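Local coordinates for protein 1-pyrroline-5-carboxylate dehydrogenase (Thermus thermophilus, PDB 1UZB) that probably oxidises the semialdehyde in equilibrium with 1-pyrroline-5-carboxylate to glutamate, using a nicotinamide cofactor, as in other aldehyde dehydrogenases of proline breakdown, at residues I376-G379 against K380-Q384; A366-E369 against R370-S374; V160-P163 against G164-N167. One frame throughout, in Å; residues are numbered along the deposited sequence.

Interaction 1: residues I376-G379 against K380-Q384; sequences IEIG and KNEGQ
Glu377 and Lys380 lie side by side and point the same way, one turn apart where a helix runs out. The lysine chain is extended from CG outward, and its first torsion (chi1 -72°) turns CG back beside its own backbone N, so that Lys380 CG passes 3.3 Å from Ile376 O. From there it runs out to Lys380 NZ, which forms a salt bridge with Glu377 OE2 at 3.0 Å. The ammonium comes to the syn side of that oxygen, close to the carboxylate plane, and the glutamate reaches it through a bend at chi2. Lys380 CE also brushes Ile376 CG2, the isoleucine crossing the lysine at a slant.

A second pair lying alongside each other is Ile378 and Glu382. Here methyl CG2 of Ile378 rests against the carboxylate, 3.7 Å from Glu382 OE1, while Glu382 CG sits 3.4 Å from Ile378 O. The acid's polar end is taken up elsewhere, by the backbone N of Arg412 and of Ile413.

The backbone turn is held at Gly379 O, which receives two N-H groups: Gly383 N arrives almost head-on at 2.8 Å, whereas Glu382 N stands well above the carbonyl plane.

The whole turn thus leads from helix 366-379 into edge strand 384-387 of a seven-stranded sheet, consistent with the aldehyde dehydrogenase catalytic domain, with Ile376 and Lys380 lying on Phe404 of the adjacent antiparallel strand 402-405.

Interaction 2: residues A366-E369 against R370-S374; sequences AEQE and RKVLS
Arg370 reaches back one helical turn to Glu367, and its side chain can be traced atom by atom. Arg370 CB lies over the preceding turn, 3.5 Å from Glu367 O and almost as near Ala366 O. The chain runs extended to Arg370 CD, which lies 3.9 Å from Glu367 OE2; there chi3 (68°) turns NE toward the acid. Arg370 NE bonds to Glu367 OE2 at 3.2 Å and NH2 to OE1 at 3.0 Å, so the guanidinium grips the carboxylate side-on, one nitrogen to each oxygen. Both oxygens lie near the guanidinium plane, yet the two flat groups are turned 40° apart.

Lys371 comes to the same carboxylate, its CE 3.2 Å from Glu367 OE1 and its NZ beyond salt-bridge range. Further round the helix Leu373 lies alongside Glu369, CD1 being 3.9 Å from Glu369 CG and CG leaning on Glu369 O. Replacing Leu373 by alanine removes this branched end and is likely to open a gap beside the aliphatic part of Glu369, whose carboxylate is paired with Arg391.

These first two and a half turns of helix 366-379 accompany the seven-stranded sheet of the probable catalytic domain, Glu369 and Val372 meeting Tyr397 and Ile399 between strands 384-387 and 402-405.

Interaction 3: residues V160-P163 against G164-N167; sequences VPYP and GEDN
Tyr162 and Glu165 are the ends of a type II beta turn, with Pro163 and Gly164 at its two middle positions. Its closing hydrogen bond, from Glu165 N to Tyr162 O, is weak at 3.3 Å, and Gly164 takes the positive phi (66°) expected at the third position of such a turn.

Van der Waals contacts add to this backbone bond. The tyrosine ring receives Pro163 CD over one face, toward the rim, while the carboxylate of Glu165 crosses obliquely, OE2 standing 3.5 Å from Tyr162 CD2 and the two planes 51° apart. Tyr162 CB also touches Asn167 ND2.

Polar bonds tie the strand residues together. Asn167 ND2 donates at 3.1 Å to the anti lone pair of Glu165 OE2, nearly in the amide plane. The same nitrogen donates to a water, which also accepts from Tyr162 N at 2.9 Å and probably donates to Glu165 O, joining both arms of the turn. Glu165 OE1 pairs with Arg473 of the second subunit and with Arg515 of its own chain, and Asn167 OD1 bonds Gln483 of the second subunit.

The turn opens strand 165-180, antiparallel to C-terminal strand 507-515, consistent with the oligomerisation arm of aldehyde dehydrogenases; its first residues, with the turn, lie between two neighbouring subunits.

Interactions 2 and 1 share helix 366-379, at its start and its end, with centres 15 Å apart. Each combines an exposed acid-base pair on the outer face with buried residues (Ile376, Glu369, Val372) facing strand 402-405 or the loop before it, but the start keeps regular helical bonding whereas the end unwinds into a turn. Interaction 3 lies about 50 Å or more from both, nearest atoms counted, on the opposite side of the chain's centre. No other chain touches the helix contacts; in 160-167 the buried acids and Asn167 are met by neighbouring subunits, water and, for Glu165, also Arg515 of the same chain. Such local contacts thus take their character from their place in the fold.

Interaction 1: residues I376-G379 against K380-Q384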
ATOM      1  N   ILE A 376     -20.811 -52.434  -0.570  1.00  7.59           N
ATOM      2  CA  ILE A 376     -20.734 -53.060  -1.881  1.00  8.72           C
ATOM      3  C   ILE A 376     -21.943 -53.983  -2.069  1.00  8.79           C
ATOM      4  O   ILE A 376     -22.526 -54.042  -3.153  1.00  9.19           O
ATOM      5  CB  ILE A 376     -19.400 -53.836  -2.048  1.00  8.53           C
ATOM      6  CG1 ILE A 376     -18.254 -52.831  -2.223  1.00 10.40           C
ATOM      7  CG2 ILE A 376     -19.476 -54.786  -3.238  1.00  9.49           C
ATOM      8  CD1 ILE A 376     -16.862 -53.443  -2.206  1.00 10.55           C
ATOM      9  N   GLU A 377     -22.331 -54.690  -1.011  1.00  9.13           N
ATOM     10  CA  GLU A 377     -23.490 -55.578  -1.089  1.00  9.84           C
ATOM     11  C   GLU A 377     -24.761 -54.760  -1.309  1.00  9.50           C
ATOM     12  O   GLU A 377     -25.656 -55.167  -2.053  1.00 11.91           O
ATOM     13  CB  GLU A 377     -23.609 -56.415   0.187  1.00 11.07           C
ATOM     14  CG  GLU A 377     -22.548 -57.495   0.285  1.00 14.27           C
ATOM     15  CD  GLU A 377     -22.498 -58.351  -0.963  1.00 14.18           C
ATOM     16  OE1 GLU A 377     -23.515 -59.004  -1.278  1.00 16.26           O
ATOM     17  OE2 GLU A 377     -21.446 -58.367  -1.635  1.00 16.13           O
ATOM     18  N   ILE A 378     -24.833 -53.604  -0.662  1.00  9.39           N
ATOM     19  CA  ILE A 378     -25.980 -52.719  -0.816  1.00  9.94           C
ATOM     20  C   ILE A 378     -26.018 -52.201  -2.252  1.00  9.95           C
ATOM     21  O   ILE A 378     -27.068 -52.185  -2.892  1.00 10.33           O
ATOM     22  CB  ILE A 378     -25.886 -51.518   0.157  1.00  9.88           C
ATOM     23  CG1 ILE A 378     -26.057 -52.010   1.597  1.00 11.34           C
ATOM     24  CG2 ILE A 378     -26.933 -50.467  -0.201  1.00 10.58           C
ATOM     25  CD1 ILE A 378     -25.726 -50.971   2.648  1.00 13.59           C
ATOM     26  N   GLY A 379     -24.856 -51.788  -2.752  1.00  8.73           N
ATOM     27  CA  GLY A 379     -24.766 -51.269  -4.105  1.00  8.92           C
ATOM     28  C   GLY A 379     -25.195 -52.254  -5.178  1.00  8.77           C
ATOM     29  O   GLY A 379     -25.728 -51.854  -6.211  1.00  7.80           O
ATOM     30  N   LYS A 380     -24.961 -53.541  -4.941  1.00  9.57           N
ATOM     31  CA  LYS A 380     -25.334 -54.566  -5.913  1.00 11.29           C
ATOM     32  C   LYS A 380     -26.835 -54.597  -6.180  1.00 11.70           C
ATOM     33  O   LYS A 380     -27.273 -55.055  -7.235  1.00 14.08           O
ATOM     34  CB  LYS A 380     -24.869 -55.946  -5.439  1.00 11.39           C
ATOM     35  CG  LYS A 380     -23.365 -56.153  -5.523  1.00 13.52           C
ATOM     36  CD  LYS A 380     -22.977 -57.518  -4.980  1.00 15.22           C
ATOM     37  CE  LYS A 380     -21.486 -57.778  -5.113  1.00 17.81           C
ATOM     38  NZ  LYS A 380     -21.123 -59.092  -4.520  1.00 19.44           N
ATOM     39  N   ASN A 381     -27.620 -54.103  -5.229  1.00 10.87           N
ATOM     40  CA  ASN A 381     -29.070 -54.080  -5.376  1.00 10.99           C
ATOM     41  C   ASN A 381     -29.581 -52.686  -5.723  1.00 11.49           C
ATOM     42  O   ASN A 381     -30.790 -52.449  -5.754  1.00 11.72           O
ATOM     43  CB  ASN A 381     -29.729 -54.574  -4.085  1.00 12.43           C
ATOM     44  CG  ASN A 381     -29.450 -56.042  -3.814  1.00 13.86           C
ATOM     45  OD1 ASN A 381     -29.292 -56.453  -2.666  1.00 18.07           O
ATOM     46  ND2 ASN A 381     -29.399 -56.840  -4.874  1.00 15.92           N
ATOM     47  N   GLU A 382     -28.660 -51.761  -5.986  1.00  9.94           N
ATOM     48  CA  GLU A 382     -29.034 -50.394  -6.339  1.00 10.93           C
ATOM     49  C   GLU A 382     -28.556 -50.029  -7.742  1.00 10.60           C
ATOM     50  O   GLU A 382     -29.282 -49.399  -8.511  1.00 12.11           O
ATOM     51  CB  GLU A 382     -28.458 -49.402  -5.323  1.00  9.57           C
ATOM     52  CG  GLU A 382     -28.968 -49.593  -3.905  1.00 11.11           C
ATOM     53  CD  GLU A 382     -28.564 -48.462  -2.984  1.00 10.39           C
ATOM     54  OE1 GLU A 382     -27.377 -48.066  -3.009  1.00 10.96           O
ATOM     55  OE2 GLU A 382     -29.431 -47.967  -2.232  1.00 12.34           O
ATOM     56  N   GLY A 383     -27.331 -50.425  -8.072  1.00 10.48           N
ATOM     57  CA  GLY A 383     -26.789 -50.132  -9.385  1.00 10.88           C
ATOM     58  C   GLY A 383     -26.236 -51.381 -10.043  1.00 10.89           C
ATOM     59  O   GLY A 383     -26.530 -52.493  -9.607  1.00 13.83           O
ATOM     60  N   GLN A 384     -25.435 -51.205 -11.090  1.00  9.13           N
ATOM     61  CA  GLN A 384     -24.847 -52.336 -11.799  1.00 10.23           C
ATOM     62  C   GLN A 384     -23.346 -52.423 -11.546  1.00  9.79           C
ATOM     63  O   GLN A 384     -22.593 -51.524 -11.924  1.00  8.88           O
ATOM     64  CB  GLN A 384     -25.091 -52.211 -13.306  1.00 12.22           C
ATOM     65  CG  GLN A 384     -24.550 -53.389 -14.109  1.00 14.43           C
ATOM     66  CD  GLN A 384     -24.444 -53.103 -15.595  1.00 17.45           C
ATOM     67  OE1 GLN A 384     -24.134 -53.992 -16.389  1.00 20.20           O
ATOM     68  NE2 GLN A 384     -24.688 -51.857 -15.977  1.00 19.23           N
TER

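Interaction 2: residues A366-E369 against R370-S374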
ATOM      1  N   ALA A 366     -10.062 -53.676  10.041  1.00  8.73           N
ATOM      2  CA  ALA A 366     -11.024 -54.740   9.806  1.00  9.03           C
ATOM      3  C   ALA A 366     -12.438 -54.172   9.782  1.00  8.58           C
ATOM      4  O   ALA A 366     -13.256 -54.585   8.966  1.00  8.15           O
ATOM      5  CB  ALA A 366     -10.903 -55.807  10.889  1.00 10.36           C
ATOM      6  N   GLU A 367     -12.728 -53.225  10.668  1.00 10.17           N
ATOM      7  CA  GLU A 367     -14.062 -52.637  10.690  1.00 10.96           C
ATOM      8  C   GLU A 367     -14.307 -51.823   9.424  1.00 10.26           C
ATOM      9  O   GLU A 367     -15.396 -51.863   8.858  1.00 10.86           O
ATOM     10  CB  GLU A 367     -14.261 -51.757  11.926  1.00 13.85           C
ATOM     11  CG  GLU A 367     -15.637 -51.087  11.987  1.00 18.02           C
ATOM     12  CD  GLU A 367     -16.801 -52.076  11.969  1.00 19.37           C
ATOM     13  OE1 GLU A 367     -17.961 -51.622  11.864  1.00 20.83           O
ATOM     14  OE2 GLU A 367     -16.569 -53.302  12.058  1.00 20.14           O
ATOM     15  N   GLN A 368     -13.301 -51.081   8.975  1.00  9.10           N
ATOM     16  CA  GLN A 368     -13.468 -50.300   7.755  1.00  9.06           C
ATOM     17  C   GLN A 368     -13.707 -51.244   6.585  1.00  8.49           C
ATOM     18  O   GLN A 368     -14.536 -50.976   5.716  1.00  8.77           O
ATOM     19  CB  GLN A 368     -12.233 -49.431   7.497  1.00  9.77           C
ATOM     20  CG  GLN A 368     -12.405 -48.431   6.365  0.50 11.83           C
ATOM     21  CD  GLN A 368     -13.582 -47.498   6.589  0.50 12.70           C
ATOM     22  OE1 GLN A 368     -13.661 -46.816   7.609  0.50 15.65           O
ATOM     23  NE2 GLN A 368     -14.503 -47.466   5.633  0.50 15.93           N
ATOM     24  N   GLU A 369     -12.990 -52.363   6.576  1.00  8.41           N
ATOM     25  CA  GLU A 369     -13.148 -53.347   5.518  1.00  8.19           C
ATOM     26  C   GLU A 369     -14.576 -53.890   5.525  1.00  8.18           C
ATOM     27  O   GLU A 369     -15.216 -53.999   4.480  1.00  8.31           O
ATOM     28  CB  GLU A 369     -12.154 -54.489   5.720  1.00 10.35           C
ATOM     29  CG  GLU A 369     -12.194 -55.546   4.632  1.00 13.03           C
ATOM     30  CD  GLU A 369     -11.224 -56.675   4.898  1.00 16.72           C
ATOM     31  OE1 GLU A 369     -11.377 -57.357   5.932  1.00 21.29           O
ATOM     32  OE2 GLU A 369     -10.310 -56.880   4.075  1.00 19.73           O
ATOM     33  N   ARG A 370     -15.075 -54.221   6.712  1.00  8.43           N
ATOM     34  CA  ARG A 370     -16.424 -54.755   6.824  1.00  9.51           C
ATOM     35  C   ARG A 370     -17.442 -53.752   6.291  1.00  8.80           C
ATOM     36  O   ARG A 370     -18.360 -54.117   5.554  1.00  8.67           O
ATOM     37  CB  ARG A 370     -16.755 -55.086   8.279  1.00 10.53           C
ATOM     38  CG  ARG A 370     -18.069 -55.846   8.433  1.00 11.38           C
ATOM     39  CD  ARG A 370     -18.546 -55.858   9.870  1.00 12.94           C
ATOM     40  NE  ARG A 370     -18.958 -54.529  10.311  1.00 14.72           N
ATOM     41  CZ  ARG A 370     -20.060 -53.911   9.898  1.00 13.18           C
ATOM     42  NH1 ARG A 370     -20.874 -54.499   9.032  1.00 15.87           N
ATOM     43  NH2 ARG A 370     -20.345 -52.698  10.348  1.00 15.30           N
ATOM     44  N   LYS A 371     -17.273 -52.487   6.664  1.00  8.95           N
ATOM     45  CA  LYS A 371     -18.189 -51.440   6.225  1.00  8.78           C
ATOM     46  C   LYS A 371     -18.189 -51.247   4.712  1.00  8.11           C
ATOM     47  O   LYS A 371     -19.249 -51.147   4.093  1.00  9.29           O
ATOM     48  CB  LYS A 371     -17.849 -50.116   6.915  1.00 10.86           C
ATOM     49  CG  LYS A 371     -18.130 -50.099   8.413  1.00 13.95           C
ATOM     50  CD  LYS A 371     -17.800 -48.741   9.016  1.00 19.09           C
ATOM     51  CE  LYS A 371     -18.042 -48.724  10.515  1.00 22.01           C
ATOM     52  NZ  LYS A 371     -17.743 -47.392  11.110  1.00 25.42           N
ATOM     53  N   VAL A 372     -17.006 -51.196   4.111  1.00  7.43           N
ATOM     54  CA  VAL A 372     -16.917 -51.015   2.669  1.00  8.27           C
ATOM     55  C   VAL A 372     -17.559 -52.197   1.944  1.00  7.46           C
ATOM     56  O   VAL A 372     -18.310 -52.016   0.986  1.00  8.19           O
ATOM     57  CB  VAL A 372     -15.449 -50.850   2.222  1.00  7.47           C
ATOM     58  CG1 VAL A 372     -15.367 -50.772   0.702  1.00  9.72           C
ATOM     59  CG2 VAL A 372     -14.866 -49.590   2.847  1.00  8.10           C
ATOM     60  N   LEU A 373     -17.276 -53.406   2.413  1.00  7.70           N
ATOM     61  CA  LEU A 373     -17.846 -54.597   1.799  1.00  8.21           C
ATOM     62  C   LEU A 373     -19.362 -54.612   1.970  1.00  7.59           C
ATOM     63  O   LEU A 373     -20.082 -55.101   1.102  1.00  8.61           O
ATOM     64  CB  LEU A 373     -17.233 -55.860   2.410  1.00  8.55           C
ATOM     65  CG  LEU A 373     -15.736 -56.063   2.145  1.00 10.60           C
ATOM     66  CD1 LEU A 373     -15.231 -57.282   2.909  1.00 11.47           C
ATOM     67  CD2 LEU A 373     -15.497 -56.224   0.649  1.00 12.34           C
ATOM     68  N   SER A 374     -19.846 -54.071   3.086  1.00  7.83           N
ATOM     69  CA  SER A 374     -21.284 -54.020   3.328  1.00  8.73           C
ATOM     70  C   SER A 374     -21.931 -53.081   2.314  1.00  7.39           C
ATOM     71  O   SER A 374     -22.995 -53.376   1.760  1.00  8.98           O
ATOM     72  CB  SER A 374     -21.578 -53.531   4.747  1.00 10.49           C
ATOM     73  OG  SER A 374     -22.977 -53.497   4.976  1.00 13.35           O
TER

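Interaction 3: residues V160-P163 against G164-N167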
ATOM      1  N   VAL A 160     -12.246   3.046  13.599  1.00  7.53           N
ATOM      2  CA  VAL A 160     -12.483   4.451  13.307  1.00  7.75           C
ATOM      3  C   VAL A 160     -12.038   5.258  14.524  1.00  8.75           C
ATOM      4  O   VAL A 160     -12.445   4.970  15.645  1.00  9.03           O
ATOM      5  CB  VAL A 160     -13.983   4.692  13.044  1.00  7.06           C
ATOM      6  CG1 VAL A 160     -14.243   6.153  12.740  1.00  8.52           C
ATOM      7  CG2 VAL A 160     -14.442   3.815  11.895  1.00  7.54           C
ATOM      8  N   PRO A 161     -11.183   6.272  14.323  1.00  8.61           N
ATOM      9  CA  PRO A 161     -10.744   7.058  15.478  1.00  9.27           C
ATOM     10  C   PRO A 161     -11.813   8.015  16.000  1.00  8.56           C
ATOM     11  O   PRO A 161     -12.799   8.305  15.316  1.00 10.23           O
ATOM     12  CB  PRO A 161      -9.509   7.787  14.952  1.00 10.35           C
ATOM     13  CG  PRO A 161      -9.830   7.982  13.511  1.00 11.41           C
ATOM     14  CD  PRO A 161     -10.451   6.662  13.105  1.00  9.78           C
ATOM     15  N   TYR A 162     -11.614   8.491  17.224  1.00  8.54           N
ATOM     16  CA  TYR A 162     -12.544   9.416  17.862  1.00  8.04           C
ATOM     17  C   TYR A 162     -11.737  10.508  18.566  1.00  9.36           C
ATOM     18  O   TYR A 162     -10.695  10.234  19.159  1.00  8.79           O
ATOM     19  CB  TYR A 162     -13.411   8.670  18.884  1.00  9.30           C
ATOM     20  CG  TYR A 162     -14.557   9.491  19.433  1.00 11.97           C
ATOM     21  CD1 TYR A 162     -15.697   9.730  18.665  1.00 14.14           C
ATOM     22  CD2 TYR A 162     -14.494  10.051  20.710  1.00 13.83           C
ATOM     23  CE1 TYR A 162     -16.745  10.507  19.154  1.00 15.28           C
ATOM     24  CE2 TYR A 162     -15.539  10.830  21.207  1.00 15.87           C
ATOM     25  CZ  TYR A 162     -16.660  11.052  20.423  1.00 15.76           C
ATOM     26  OH  TYR A 162     -17.697  11.816  20.911  1.00 19.22           O
ATOM     27  N   PRO A 163     -12.212  11.762  18.510  1.00  9.25           N
ATOM     28  CA  PRO A 163     -11.515  12.882  19.149  1.00 10.17           C
ATOM     29  C   PRO A 163     -11.206  12.697  20.635  1.00  9.28           C
ATOM     30  O   PRO A 163     -12.061  12.255  21.402  1.00 10.91           O
ATOM     31  CB  PRO A 163     -12.468  14.052  18.917  1.00 10.89           C
ATOM     32  CG  PRO A 163     -13.110  13.710  17.617  1.00 12.37           C
ATOM     33  CD  PRO A 163     -13.401  12.236  17.779  1.00 11.21           C
ATOM     34  N   GLY A 164      -9.975  13.039  21.016  1.00  8.97           N
ATOM     35  CA  GLY A 164      -9.537  12.963  22.404  1.00  8.65           C
ATOM     36  C   GLY A 164      -9.444  11.590  23.039  1.00  7.53           C
ATOM     37  O   GLY A 164      -9.357  11.479  24.266  1.00  8.00           O
ATOM     38  N   GLU A 165      -9.438  10.553  22.211  1.00  7.12           N
ATOM     39  CA  GLU A 165      -9.382   9.181  22.696  1.00  7.85           C
ATOM     40  C   GLU A 165      -8.473   8.277  21.892  1.00  6.95           C
ATOM     41  O   GLU A 165      -8.235   8.497  20.703  1.00  7.63           O
ATOM     42  CB  GLU A 165     -10.763   8.532  22.618  1.00  8.80           C
ATOM     43  CG  GLU A 165     -11.789   8.947  23.629  1.00 12.25           C
ATOM     44  CD  GLU A 165     -13.066   8.128  23.489  1.00 11.79           C
ATOM     45  OE1 GLU A 165     -13.957   8.276  24.347  1.00 13.50           O
ATOM     46  OE2 GLU A 165     -13.180   7.339  22.518  1.00 10.33           O
ATOM     47  N   ASP A 166      -7.981   7.243  22.560  1.00  7.22           N
ATOM     48  CA  ASP A 166      -7.199   6.218  21.893  1.00  6.46           C
ATOM     49  C   ASP A 166      -8.155   5.026  21.900  1.00  6.17           C
ATOM     50  O   ASP A 166      -8.691   4.657  22.947  1.00  6.90           O
ATOM     51  CB  ASP A 166      -5.932   5.868  22.675  1.00  7.98           C
ATOM     52  CG  ASP A 166      -5.098   4.805  21.979  1.00  9.57           C
ATOM     53  OD1 ASP A 166      -5.038   3.656  22.471  1.00  9.94           O
ATOM     54  OD2 ASP A 166      -4.503   5.122  20.928  1.00 13.00           O
ATOM     55  N   ASN A 167      -8.406   4.459  20.727  1.00  5.71           N
ATOM     56  CA  ASN A 167      -9.280   3.301  20.608  1.00  5.79           C
ATOM     57  C   ASN A 167      -8.474   2.203  19.964  1.00  7.20           C
ATOM     58  O   ASN A 167      -8.090   2.291  18.798  1.00  7.97           O
ATOM     59  CB  ASN A 167     -10.521   3.654  19.793  1.00  5.56           C
ATOM     60  CG  ASN A 167     -11.535   4.414  20.616  1.00  6.00           C
ATOM     61  OD1 ASN A 167     -12.218   3.834  21.457  1.00  5.29           O
ATOM     62  ND2 ASN A 167     -11.623   5.722  20.402  1.00  6.94           N
TER
HETATM   63  O   HOH W   1      -9.567   7.155  18.716  1.00  6.86           O